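Local coordinates for fructokinase (PDB 3LJS), which probably phosphorylates fructose, using ATP as the phosphate donor, at residues L8-A13 / S137-D142; A130-A135 / T271-F276; R223-L228 / Y239-G244; G245-F250 / S294-A299. One frame throughout, in Å; residues are numbered along the deposited sequence.

Interaction 1. Residues L8-A13 / S137-D142; sequences LCFGEA and SNSMTD
Asn138, on a short 3-10 turn, reaches across to Glu12, just past the end of strand 6-10, and makes the one direct hydrogen bond between the segments. Its ND2 donates a hydrogen bond to Glu12 OE2 at 3.0 Å, but the N-H...O angle is only 136°, and the donor stands above the carboxylate plane. The two flat groups are turned 87° against each other, and Asn138 CB lies over the same face of the carboxylate, 3.3 Å from Glu12 OE2. Glu12 comes back toward the turn because its chain is folded at chi2 (-72°), which brings the carboxylate over Asn138. The same amide nitrogen has a weak second bond to Asn168 OD1.

Next along the turn, Ser139 sets its CB 4.2 Å from Gly11 CA, where the backbone angles of Gly11 call for glycine. Ser139 OG approaches the Phe10 ring obliquely, 4.1 Å from CE2, and also binds the carbonyl of Cys136. One water links the Phe10 carbonyl to the Ser139 hydroxyl: it donates to Phe10 O and lies 2.7 Å from Ser139 OG.

Asn138 lies about 4 Å, side chain to side chain, from Arg170, a residue seen to bind ATP, which is absent from this chain. A buried carboxylate here, with one bent hydrogen bond from an amide, would probably add some negative potential, and Glu12 and Asn168 probably restrain the amide beside that arginine.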
loop_
_atom_site.group_PDB
_atom_site.type_symbol
_atom_site.label_atom_id
_atom_site.label_comp_id
_atom_site.label_asym_id
_atom_site.label_seq_id
_atom_site.Cartn_x
_atom_site.Cartn_y
_atom_site.Cartn_z
ATOM N N LEU B 8 26.298 9.709 -6.696
ATOM C CA LEU B 8 25.664 8.648 -5.945
ATOM C C LEU B 8 24.451 9.200 -5.203
ATOM O O LEU B 8 24.583 10.044 -4.321
ATOM C CB LEU B 8 26.720 8.059 -5.004
ATOM C CG LEU B 8 26.436 7.194 -3.789
ATOM C CD1 LEU B 8 25.124 6.483 -3.924
ATOM C CD2 LEU B 8 27.607 6.223 -3.618
ATOM N N CYS B 9 23.267 8.748 -5.603
ATOM C CA CYS B 9 22.020 9.192 -4.980
ATOM C C CYS B 9 21.551 8.100 -4.038
ATOM O O CYS B 9 21.286 6.979 -4.462
ATOM C CB CYS B 9 20.958 9.454 -6.047
ATOM S SG CYS B 9 21.360 10.844 -7.134
ATOM N N PHE B 10 21.435 8.433 -2.759
ATOM C CA PHE B 10 21.046 7.443 -1.769
ATOM C C PHE B 10 19.711 7.671 -1.076
ATOM O O PHE B 10 19.343 8.799 -0.763
ATOM C CB PHE B 10 22.134 7.347 -0.695
ATOM C CG PHE B 10 21.758 6.466 0.461
ATOM C CD1 PHE B 10 21.891 5.085 0.368
ATOM C CD2 PHE B 10 21.217 7.013 1.622
ATOM C CE1 PHE B 10 21.487 4.260 1.420
ATOM C CE2 PHE B 10 20.810 6.196 2.676
ATOM C CZ PHE B 10 20.945 4.820 2.572
ATOM N N GLY B 11 18.992 6.587 -0.814
ATOM C CA GLY B 11 17.740 6.731 -0.107
ATOM C C GLY B 11 16.569 5.911 -0.588
ATOM O O GLY B 11 16.682 4.721 -0.879
ATOM N N GLU B 12 15.423 6.568 -0.685
ATOM C CA GLU B 12 14.227 5.876 -1.093
ATOM C C GLU B 12 13.799 6.101 -2.528
ATOM O O GLU B 12 13.923 7.196 -3.081
ATOM C CB GLU B 12 13.064 6.238 -0.159
ATOM C CG GLU B 12 12.335 7.543 -0.488
ATOM C CD GLU B 12 13.143 8.799 -0.174
ATOM O OE1 GLU B 12 14.314 8.683 0.259
ATOM O OE2 GLU B 12 12.599 9.916 -0.362
ATOM N N ALA B 13 13.317 5.015 -3.113
ATOM C CA ALA B 13 12.759 4.982 -4.448
ATOM C C ALA B 13 11.428 4.320 -4.094
ATOM O O ALA B 13 11.406 3.306 -3.393
ATOM C CB ALA B 13 13.585 4.079 -5.365
ATOM N N SER B 137 16.135 13.905 3.745
ATOM C CA SER B 137 15.755 13.528 5.110
ATOM C C SER B 137 14.789 12.350 5.247
ATOM O O SER B 137 14.591 11.840 6.352
ATOM C CB SER B 137 15.183 14.736 5.868
ATOM O OG SER B 137 13.896 15.085 5.389
ATOM N N ASN B 138 14.193 11.904 4.148
ATOM C CA ASN B 138 13.261 10.784 4.239
ATOM C C ASN B 138 13.946 9.500 4.676
ATOM O O ASN B 138 13.306 8.614 5.244
ATOM C CB ASN B 138 12.532 10.586 2.913
ATOM C CG ASN B 138 11.641 11.760 2.580
ATOM O OD1 ASN B 138 10.865 12.219 3.424
ATOM N ND2 ASN B 138 11.751 12.266 1.351
ATOM N N SER B 139 15.247 9.402 4.432
ATOM C CA SER B 139 15.994 8.219 4.851
ATOM C C SER B 139 16.522 8.428 6.275
ATOM O O SER B 139 17.534 7.847 6.670
ATOM C CB SER B 139 17.153 7.933 3.886
ATOM O OG SER B 139 18.083 9.001 3.857
HETATM N N MSE B 140 15.822 9.261 7.040
HETATM C CA MSE B 140 16.185 9.541 8.430
HETATM C C MSE B 140 14.953 9.428 9.331
HETATM O O MSE B 140 14.990 9.831 10.496
HETATM C CB MSE B 140 16.751 10.960 8.566
HETATM C CG MSE B 140 18.047 11.211 7.814
HETATM SE SE MSE B 140 18.620 13.073 7.946
HETATM C CE MSE B 140 20.159 12.941 6.766
ATOM N N THR B 141 13.870 8.875 8.793
ATOM C CA THR B 141 12.615 8.760 9.535
ATOM C C THR B 141 12.606 7.823 10.749
ATOM O O THR B 141 11.678 7.865 11.556
ATOM C CB THR B 141 11.459 8.402 8.575
ATOM O OG1 THR B 141 11.830 7.280 7.770
ATOM C CG2 THR B 141 11.158 9.583 7.667
ATOM N N ASP B 142 13.619 6.967 10.869
ATOM C CA ASP B 142 13.742 6.095 12.034
ATOM C C ASP B 142 15.230 6.039 12.375
ATOM O O ASP B 142 16.073 6.346 11.525
ATOM C CB ASP B 142 13.120 4.700 11.782
ATOM C CG ASP B 142 14.049 3.731 11.072
ATOM O OD1 ASP B 142 13.519 2.822 10.398
ATOM O OD2 ASP B 142 15.286 3.841 11.196
HETATM O O HOH W 1 18.170 10.044 1.335
#

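Interaction 2. Residues A130-A135 / T271-F276; sequences ALIFHA and TFAQQF
Ile132 pushes its CD1 methyl against the CB of Phe272 at 3.7 Å, the closest approach between the two segments. The isoleucine is fully stretched beyond its branch: CG1 stands opposite the carbonyl carbon (chi1 -57°) and chi2 is 177°, which sends CD1 straight out from the strand to the helix. The two side chains cross at about a right angle. The methyl lies at the edge of the Phe272 ring, near its plane, and not over a face. From there it also approaches the backbone N and CB of Ala273.

Leu131 uses a different shape. The chain turns a corner at this residue, which is why Leu131 and Ile132, though successive, both point to the helix. With CG opposite its backbone N (chi1 173°), Leu131 delivers CD2 to Ala273 CA at 3.8 Å. The same methyl lies 3.9 Å from Phe276 O, where the chain leaves the helix. The small side chain of Ala273 is consistent with this close approach of both branched residues.

On the helical side, one face of the Phe276 ring is covered by Phe272 CA, 3.9 Å above the plane and offset toward the rim. Phe285 meets both phenylalanine rings edge-to-face, and Lys5 binds Phe276 O.

No hydrogen bond crosses this interface. It is buried apolar packing of a helix on a central strand of a mainly parallel sheet, the layered alpha/beta arrangement of the ribokinase-like fold to which PfkB kinases belong.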
loop_
_atom_site.group_PDB
_atom_site.type_symbol
_atom_site.label_atom_id
_atom_site.label_comp_id
_atom_site.label_asym_id
_atom_site.label_seq_id
_atom_site.Cartn_x
_atom_site.Cartn_y
_atom_site.Cartn_z
ATOM N N ALA B 130 32.701 7.666 -6.712
ATOM C CA ALA B 130 31.811 8.796 -6.470
ATOM C C ALA B 130 32.481 10.150 -6.260
ATOM O O ALA B 130 33.459 10.279 -5.525
ATOM C CB ALA B 130 30.904 8.496 -5.283
ATOM N N LEU B 131 31.932 11.162 -6.917
ATOM C CA LEU B 131 32.421 12.522 -6.773
ATOM C C LEU B 131 31.396 13.273 -5.919
ATOM O O LEU B 131 31.720 14.272 -5.273
ATOM C CB LEU B 131 32.556 13.198 -8.140
ATOM C CG LEU B 131 32.913 14.692 -8.134
ATOM C CD1 LEU B 131 34.176 14.930 -7.318
ATOM C CD2 LEU B 131 33.098 15.174 -9.567
ATOM N N ILE B 132 30.163 12.771 -5.917
ATOM C CA ILE B 132 29.063 13.372 -5.153
ATOM C C ILE B 132 28.186 12.294 -4.510
ATOM O O ILE B 132 27.948 11.244 -5.107
ATOM C CB ILE B 132 28.160 14.240 -6.069
ATOM C CG1 ILE B 132 29.003 15.324 -6.749
ATOM C CG2 ILE B 132 27.033 14.891 -5.251
ATOM C CD1 ILE B 132 28.221 16.192 -7.718
ATOM N N PHE B 133 27.731 12.555 -3.285
ATOM C CA PHE B 133 26.838 11.647 -2.557
ATOM C C PHE B 133 25.641 12.523 -2.189
ATOM O O PHE B 133 25.782 13.496 -1.445
ATOM C CB PHE B 133 27.510 11.130 -1.277
ATOM C CG PHE B 133 26.636 10.211 -0.443
ATOM C CD1 PHE B 133 26.661 8.834 -0.640
ATOM C CD2 PHE B 133 25.809 10.727 0.556
ATOM C CE1 PHE B 133 25.881 7.978 0.145
ATOM C CE2 PHE B 133 25.020 9.881 1.352
ATOM C CZ PHE B 133 25.059 8.505 1.146
ATOM N N HIS B 134 24.468 12.196 -2.712
ATOM C CA HIS B 134 23.278 12.993 -2.426
ATOM C C HIS B 134 22.247 12.231 -1.612
ATOM O O HIS B 134 21.941 11.081 -1.915
ATOM C CB HIS B 134 22.628 13.477 -3.729
ATOM C CG HIS B 134 21.431 14.353 -3.506
ATOM N ND1 HIS B 134 20.134 13.893 -3.623
ATOM C CD2 HIS B 134 21.338 15.641 -3.108
ATOM C CE1 HIS B 134 19.296 14.863 -3.303
ATOM N NE2 HIS B 134 20.000 15.935 -2.986
ATOM N N ALA B 135 21.709 12.884 -0.585
ATOM C CA ALA B 135 20.700 12.268 0.277
ATOM C C ALA B 135 19.634 13.285 0.681
ATOM O O ALA B 135 19.819 14.488 0.508
ATOM C CB ALA B 135 21.360 11.684 1.524
ATOM N N THR B 271 26.038 19.346 -13.263
ATOM C CA THR B 271 27.018 20.351 -13.660
ATOM C C THR B 271 28.274 20.290 -12.804
ATOM O O THR B 271 29.386 20.422 -13.325
ATOM C CB THR B 271 26.422 21.773 -13.608
ATOM O OG1 THR B 271 25.234 21.820 -14.412
ATOM C CG2 THR B 271 27.409 22.776 -14.169
ATOM N N PHE B 272 28.102 20.083 -11.498
ATOM C CA PHE B 272 29.233 19.977 -10.577
ATOM C C PHE B 272 30.173 18.864 -11.046
ATOM O O PHE B 272 31.387 19.053 -11.137
ATOM C CB PHE B 272 28.773 19.607 -9.157
ATOM C CG PHE B 272 28.141 20.733 -8.379
ATOM C CD1 PHE B 272 28.120 22.034 -8.867
ATOM C CD2 PHE B 272 27.570 20.477 -7.136
ATOM C CE1 PHE B 272 27.536 23.066 -8.121
ATOM C CE2 PHE B 272 26.988 21.498 -6.387
ATOM C CZ PHE B 272 26.970 22.793 -6.879
ATOM N N ALA B 273 29.598 17.700 -11.326
ATOM C CA ALA B 273 30.371 16.543 -11.752
ATOM C C ALA B 273 31.082 16.772 -13.079
ATOM O O ALA B 273 32.169 16.241 -13.298
ATOM C CB ALA B 273 29.469 15.317 -11.839
ATOM N N GLN B 274 30.470 17.552 -13.966
ATOM C CA GLN B 274 31.079 17.847 -15.259
ATOM C C GLN B 274 32.246 18.832 -15.125
ATOM O O GLN B 274 33.292 18.663 -15.750
ATOM C CB GLN B 274 30.044 18.451 -16.221
ATOM C CG GLN B 274 28.945 17.502 -16.699
ATOM C CD GLN B 274 29.470 16.367 -17.573
ATOM O OE1 GLN B 274 30.243 16.592 -18.505
ATOM N NE2 GLN B 274 29.040 15.145 -17.280
ATOM N N GLN B 275 32.064 19.852 -14.293
ATOM C CA GLN B 275 33.069 20.896 -14.121
ATOM C C GLN B 275 34.160 20.712 -13.067
ATOM O O GLN B 275 35.258 21.247 -13.225
ATOM C CB GLN B 275 32.359 22.233 -13.875
ATOM C CG GLN B 275 31.336 22.580 -14.947
ATOM C CD GLN B 275 30.684 23.924 -14.716
ATOM O OE1 GLN B 275 30.228 24.223 -13.610
ATOM N NE2 GLN B 275 30.629 24.744 -15.762
ATOM N N PHE B 276 33.878 19.973 -11.998
ATOM C CA PHE B 276 34.877 19.784 -10.944
ATOM C C PHE B 276 35.838 18.623 -11.204
ATOM O O PHE B 276 35.410 17.529 -11.568
ATOM C CB PHE B 276 34.196 19.545 -9.590
ATOM C CG PHE B 276 33.279 20.655 -9.147
ATOM C CD1 PHE B 276 33.353 21.924 -9.713
ATOM C CD2 PHE B 276 32.358 20.434 -8.123
ATOM C CE1 PHE B 276 32.528 22.954 -9.263
ATOM C CE2 PHE B 276 31.528 21.457 -7.667
ATOM C CZ PHE B 276 31.613 22.719 -8.236
#

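Interaction 3. Residues R223-L228 / Y239-G244; sequences RAQLLL and YTRTAG
The carbonyl oxygen of Ala224 is gripped side-on by two nitrogens of Arg241: NE at 2.9 Å and NH2 at 2.8 Å from Ala224 O. The oxygen lies close to the guanidinium plane, with NE nearly in line with the carbonyl and NH2 above the carbonyl plane. An extended chain from CG to NE carries the group there.

Over one face of the guanidinium lies the Gln225 amide, NE2 3.4 Å above its plane and over its centre, the two planes only 18° apart. The glutamine chain folds at chi2 (-66°). A water accepts a hydrogen bond from Arg241 N and donates to Gln225 O and OE1.

Leu227 and Tyr239 form an antiparallel hydrogen-bonded pair, its two backbone bonds each 2.8 Å between N and O. Their side chains run side by side, Leu227 CD2 meeting Tyr239 CD2 at 3.8 Å, while Leu226 CD1 touches Thr240 CG2 on the other face. Thr240 OG1 accepts from Thr242 N and Ala243 N in an ST turn and ST motif.

The carbonyls of Ala224 and Gly222 accept from the guanidinium and the amide only stacks on it, so its charge is probably met by carbonyl dipoles, not an anion, within the contact.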
loop_
_atom_site.group_PDB
_atom_site.type_symbol
_atom_site.label_atom_id
_atom_site.label_comp_id
_atom_site.label_asym_id
_atom_site.label_seq_id
_atom_site.Cartn_x
_atom_site.Cartn_y
_atom_site.Cartn_z
ATOM N N ARG B 223 30.201 21.346 7.941
ATOM C CA ARG B 223 30.880 21.167 6.660
ATOM C C ARG B 223 30.349 22.070 5.532
ATOM O O ARG B 223 31.043 22.303 4.547
ATOM C CB ARG B 223 30.735 19.711 6.191
ATOM C CG ARG B 223 31.272 18.636 7.133
ATOM C CD ARG B 223 32.716 18.296 6.799
ATOM N NE ARG B 223 32.904 18.128 5.361
ATOM C CZ ARG B 223 34.081 18.209 4.750
ATOM N NH1 ARG B 223 35.181 18.448 5.454
ATOM N NH2 ARG B 223 34.156 18.090 3.432
ATOM N N ALA B 224 29.121 22.563 5.677
ATOM C CA ALA B 224 28.474 23.380 4.649
ATOM C C ALA B 224 29.285 24.528 4.045
ATOM O O ALA B 224 29.822 25.370 4.757
ATOM C CB ALA B 224 27.147 23.922 5.183
ATOM N N GLN B 225 29.339 24.566 2.718
ATOM C CA GLN B 225 30.059 25.620 2.007
ATOM C C GLN B 225 29.100 26.366 1.081
ATOM O O GLN B 225 29.360 27.500 0.682
ATOM C CB GLN B 225 31.209 25.022 1.187
ATOM C CG GLN B 225 32.354 24.434 2.014
ATOM C CD GLN B 225 33.125 25.488 2.804
ATOM O OE1 GLN B 225 33.147 26.667 2.440
ATOM N NE2 GLN B 225 33.777 25.060 3.878
ATOM N N LEU B 226 27.986 25.725 0.742
ATOM C CA LEU B 226 26.994 26.335 -0.142
ATOM C C LEU B 226 25.582 26.008 0.322
ATOM O O LEU B 226 25.265 24.847 0.576
ATOM C CB LEU B 226 27.172 25.824 -1.572
ATOM C CG LEU B 226 26.103 26.267 -2.581
ATOM C CD1 LEU B 226 26.220 27.765 -2.852
ATOM C CD2 LEU B 226 26.281 25.484 -3.877
ATOM N N LEU B 227 24.738 27.033 0.419
ATOM C CA LEU B 227 23.350 26.854 0.844
ATOM C C LEU B 227 22.374 27.443 -0.167
ATOM O O LEU B 227 22.531 28.581 -0.602
ATOM C CB LEU B 227 23.110 27.530 2.203
ATOM C CG LEU B 227 21.640 27.751 2.606
ATOM C CD1 LEU B 227 20.965 26.409 2.929
ATOM C CD2 LEU B 227 21.581 28.678 3.822
ATOM N N LEU B 228 21.370 26.655 -0.538
ATOM C CA LEU B 228 20.343 27.112 -1.459
ATOM C C LEU B 228 19.034 27.157 -0.685
ATOM O O LEU B 228 18.689 26.202 0.010
ATOM C CB LEU B 228 20.190 26.143 -2.630
ATOM C CG LEU B 228 21.460 25.815 -3.419
ATOM C CD1 LEU B 228 21.085 24.934 -4.591
ATOM C CD2 LEU B 228 22.127 27.089 -3.908
ATOM N N TYR B 239 23.810 31.065 -0.755
ATOM C CA TYR B 239 24.687 31.639 0.260
ATOM C C TYR B 239 25.957 30.804 0.377
ATOM O O TYR B 239 25.910 29.578 0.268
ATOM C CB TYR B 239 24.014 31.618 1.634
ATOM C CG TYR B 239 22.680 32.317 1.717
ATOM C CD1 TYR B 239 22.594 33.659 2.088
ATOM C CD2 TYR B 239 21.500 31.632 1.432
ATOM C CE1 TYR B 239 21.356 34.302 2.175
ATOM C CE2 TYR B 239 20.263 32.263 1.514
ATOM C CZ TYR B 239 20.199 33.594 1.884
ATOM O OH TYR B 239 18.975 34.211 1.953
ATOM N N THR B 240 27.083 31.475 0.597
ATOM C CA THR B 240 28.362 30.802 0.810
ATOM C C THR B 240 28.904 31.500 2.045
ATOM O O THR B 240 28.277 32.434 2.547
ATOM C CB THR B 240 29.362 31.010 -0.351
ATOM O OG1 THR B 240 29.673 32.403 -0.472
ATOM C CG2 THR B 240 28.782 30.493 -1.654
ATOM N N ARG B 241 30.055 31.071 2.543
ATOM C CA ARG B 241 30.600 31.721 3.729
ATOM C C ARG B 241 31.142 33.118 3.438
ATOM O O ARG B 241 31.482 33.851 4.360
ATOM C CB ARG B 241 31.698 30.855 4.357
ATOM C CG ARG B 241 31.190 29.489 4.778
ATOM C CD ARG B 241 32.253 28.648 5.464
ATOM N NE ARG B 241 31.726 27.318 5.747
ATOM C CZ ARG B 241 32.224 26.482 6.652
ATOM N NH1 ARG B 241 33.280 26.836 7.379
ATOM N NH2 ARG B 241 31.664 25.288 6.828
ATOM N N THR B 242 31.200 33.496 2.163
ATOM C CA THR B 242 31.728 34.808 1.791
ATOM C C THR B 242 30.739 35.754 1.115
ATOM O O THR B 242 31.005 36.952 1.010
ATOM C CB THR B 242 32.959 34.664 0.866
ATOM O OG1 THR B 242 32.617 33.863 -0.272
ATOM C CG2 THR B 242 34.117 34.014 1.612
ATOM N N ALA B 243 29.602 35.237 0.656
ATOM C CA ALA B 243 28.623 36.092 -0.012
ATOM C C ALA B 243 27.256 35.432 -0.174
ATOM O O ALA B 243 27.025 34.322 0.304
ATOM C CB ALA B 243 29.152 36.508 -1.380
ATOM N N GLY B 244 26.360 36.136 -0.859
ATOM C CA GLY B 244 25.026 35.628 -1.106
ATOM C C GLY B 244 24.452 36.283 -2.348
ATOM O O GLY B 244 24.868 37.385 -2.724
HETATM O O HOH W 2 31.493 28.738 1.275
#

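Interaction 4. Residues G245-F250 / S294-A299; sequences GEVPTF and STLRFA
The guanidinium of Arg297 has Pro248 over one face, with the ring carbon CG 3.8 Å from NH2, while the Phe250 ring receives Arg297 O at its edge, near the ring plane, 3.3 Å from CE2. Ring and guanidinium planes stand 80° apart, so the two flat groups do not stack; the aliphatic stem of the arginine meets the phenylalanine instead, CG lying 3.7 Å from Phe250 CZ. With CG opposite the backbone N (chi1 168°) the first part of the chain passes the phenylalanine, and the bend at chi3 (-66°) then turns the charged end back over the proline.

One step earlier on each segment, Val247 fits against Leu296. Its CG1 sits 3.5 Å and its CG2 3.6 Å from Leu296 CB, while the 3.3 Å between Val247 CG2 and Leu296 CD1 is doubtfully short. The two side chains cross at about a right angle.

Beyond the pair of segments, Phe250 continues along helix 289-305 over Ala300, Ala301 and Ala304, and Phe298 on the far side of that helix packs on helix 319-328. The chain leaving edge strand 244-246 is thereby laid across the helix.

No hydrogen bond joins the two segments. Cohesion probably comes from apolar contact, from proline carbons against the guanidinium face, and from a ring edge near Arg297 O, perhaps weakly favourable.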
loop_
_atom_site.group_PDB
_atom_site.type_symbol
_atom_site.label_atom_id
_atom_site.label_comp_id
_atom_site.label_asym_id
_atom_site.label_seq_id
_atom_site.Cartn_x
_atom_site.Cartn_y
_atom_site.Cartn_z
ATOM N N GLY B 245 23.508 35.610 -2.998
ATOM C CA GLY B 245 22.906 36.178 -4.190
ATOM C C GLY B 245 21.636 35.465 -4.613
ATOM O O GLY B 245 21.040 34.725 -3.827
ATOM N N GLU B 246 21.244 35.684 -5.865
ATOM C CA GLU B 246 20.042 35.091 -6.438
ATOM C C GLU B 246 20.364 34.151 -7.602
ATOM O O GLU B 246 21.418 34.248 -8.239
ATOM C CB GLU B 246 19.112 36.182 -6.965
ATOM C CG GLU B 246 18.857 37.332 -6.014
ATOM C CD GLU B 246 18.315 36.872 -4.684
ATOM O OE1 GLU B 246 17.405 36.016 -4.682
ATOM O OE2 GLU B 246 18.792 37.375 -3.645
ATOM N N VAL B 247 19.437 33.244 -7.878
ATOM C CA VAL B 247 19.599 32.301 -8.976
ATOM C C VAL B 247 18.649 32.725 -10.085
ATOM O O VAL B 247 17.491 33.064 -9.825
ATOM C CB VAL B 247 19.245 30.856 -8.545
ATOM C CG1 VAL B 247 19.226 29.936 -9.763
ATOM C CG2 VAL B 247 20.258 30.350 -7.527
ATOM N N PRO B 248 19.131 32.736 -11.339
ATOM C CA PRO B 248 18.282 33.127 -12.474
ATOM C C PRO B 248 17.149 32.111 -12.613
ATOM O O PRO B 248 17.377 30.912 -12.465
ATOM C CB PRO B 248 19.243 33.073 -13.663
ATOM C CG PRO B 248 20.586 33.339 -13.034
ATOM C CD PRO B 248 20.520 32.512 -11.773
ATOM N N THR B 249 15.935 32.580 -12.891
ATOM C CA THR B 249 14.798 31.671 -13.034
ATOM C C THR B 249 14.271 31.635 -14.469
ATOM O O THR B 249 14.693 32.425 -15.318
ATOM C CB THR B 249 13.639 32.070 -12.094
ATOM O OG1 THR B 249 14.113 32.998 -11.111
ATOM C CG2 THR B 249 13.091 30.843 -11.385
ATOM N N PHE B 250 13.346 30.715 -14.732
ATOM C CA PHE B 250 12.757 30.574 -16.061
ATOM C C PHE B 250 11.236 30.457 -16.010
ATOM O O PHE B 250 10.674 29.899 -15.067
ATOM C CB PHE B 250 13.351 29.354 -16.766
ATOM C CG PHE B 250 14.793 29.519 -17.145
ATOM C CD1 PHE B 250 15.145 30.175 -18.321
ATOM C CD2 PHE B 250 15.803 29.054 -16.309
ATOM C CE1 PHE B 250 16.482 30.366 -18.659
ATOM C CE2 PHE B 250 17.146 29.238 -16.634
ATOM C CZ PHE B 250 17.488 29.896 -17.811
ATOM N N SER B 294 26.235 31.087 -12.988
ATOM C CA SER B 294 26.200 30.350 -14.245
ATOM C C SER B 294 25.678 28.931 -14.052
ATOM O O SER B 294 24.819 28.466 -14.800
ATOM C CB SER B 294 27.595 30.293 -14.870
ATOM O OG SER B 294 27.602 29.411 -15.979
ATOM N N THR B 295 26.197 28.245 -13.044
ATOM C CA THR B 295 25.786 26.876 -12.769
ATOM C C THR B 295 24.353 26.756 -12.271
ATOM O O THR B 295 23.622 25.850 -12.680
ATOM C CB THR B 295 26.725 26.222 -11.745
ATOM O OG1 THR B 295 27.996 25.991 -12.362
ATOM C CG2 THR B 295 26.147 24.899 -11.239
ATOM N N LEU B 296 23.937 27.658 -11.391
ATOM C CA LEU B 296 22.577 27.585 -10.887
ATOM C C LEU B 296 21.564 27.973 -11.962
ATOM O O LEU B 296 20.405 27.567 -11.895
ATOM C CB LEU B 296 22.427 28.443 -9.628
ATOM C CG LEU B 296 23.359 27.956 -8.507
ATOM C CD1 LEU B 296 23.174 28.821 -7.270
ATOM C CD2 LEU B 296 23.068 26.481 -8.183
ATOM N N ARG B 297 21.988 28.756 -12.955
ATOM C CA ARG B 297 21.071 29.111 -14.038
ATOM C C ARG B 297 20.732 27.822 -14.791
ATOM O O ARG B 297 19.590 27.604 -15.200
ATOM C CB ARG B 297 21.707 30.104 -15.016
ATOM C CG ARG B 297 20.889 30.263 -16.303
ATOM C CD ARG B 297 21.548 31.190 -17.323
ATOM N NE ARG B 297 21.608 32.568 -16.841
ATOM C CZ ARG B 297 22.720 33.179 -16.446
ATOM N NH1 ARG B 297 23.886 32.542 -16.478
ATOM N NH2 ARG B 297 22.664 34.429 -16.009
ATOM N N PHE B 298 21.742 26.977 -14.981
ATOM C CA PHE B 298 21.555 25.698 -15.663
ATOM C C PHE B 298 20.565 24.852 -14.861
ATOM O O PHE B 298 19.619 24.287 -15.412
ATOM C CB PHE B 298 22.891 24.950 -15.754
ATOM C CG PHE B 298 22.800 23.626 -16.452
ATOM C CD1 PHE B 298 23.007 23.534 -17.827
ATOM C CD2 PHE B 298 22.489 22.465 -15.739
ATOM C CE1 PHE B 298 22.905 22.305 -18.487
ATOM C CE2 PHE B 298 22.384 21.230 -16.387
ATOM C CZ PHE B 298 22.591 21.146 -17.762
ATOM N N ALA B 299 20.805 24.756 -13.557
ATOM C CA ALA B 299 19.938 23.974 -12.675
ATOM C C ALA B 299 18.487 24.454 -12.761
ATOM O O ALA B 299 17.553 23.643 -12.804
ATOM C CB ALA B 299 20.441 24.067 -11.239
#

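How the interactions relate
From the N terminus, strand 6-10 is met first by the loop after strand 130-136, where interaction 1 closes a loop of 123 residues. Interaction 2 begins on that same strand 130-136 and reaches forward to helix 262-275, so the two contacts cross along the chain; they also touch through backbone pairing of the neighbouring strands. Interaction 3, a short hairpin closure, falls wholly within the span of interaction 2. Interaction 4 opens right after it, at edge strand 244-246, and crosses interaction 2 by ending on helix 289-305. Phe272 touches Leu226, and Leu296 touches Leu228, so helices 262-275 and 289-305 both pack on strand 226-230.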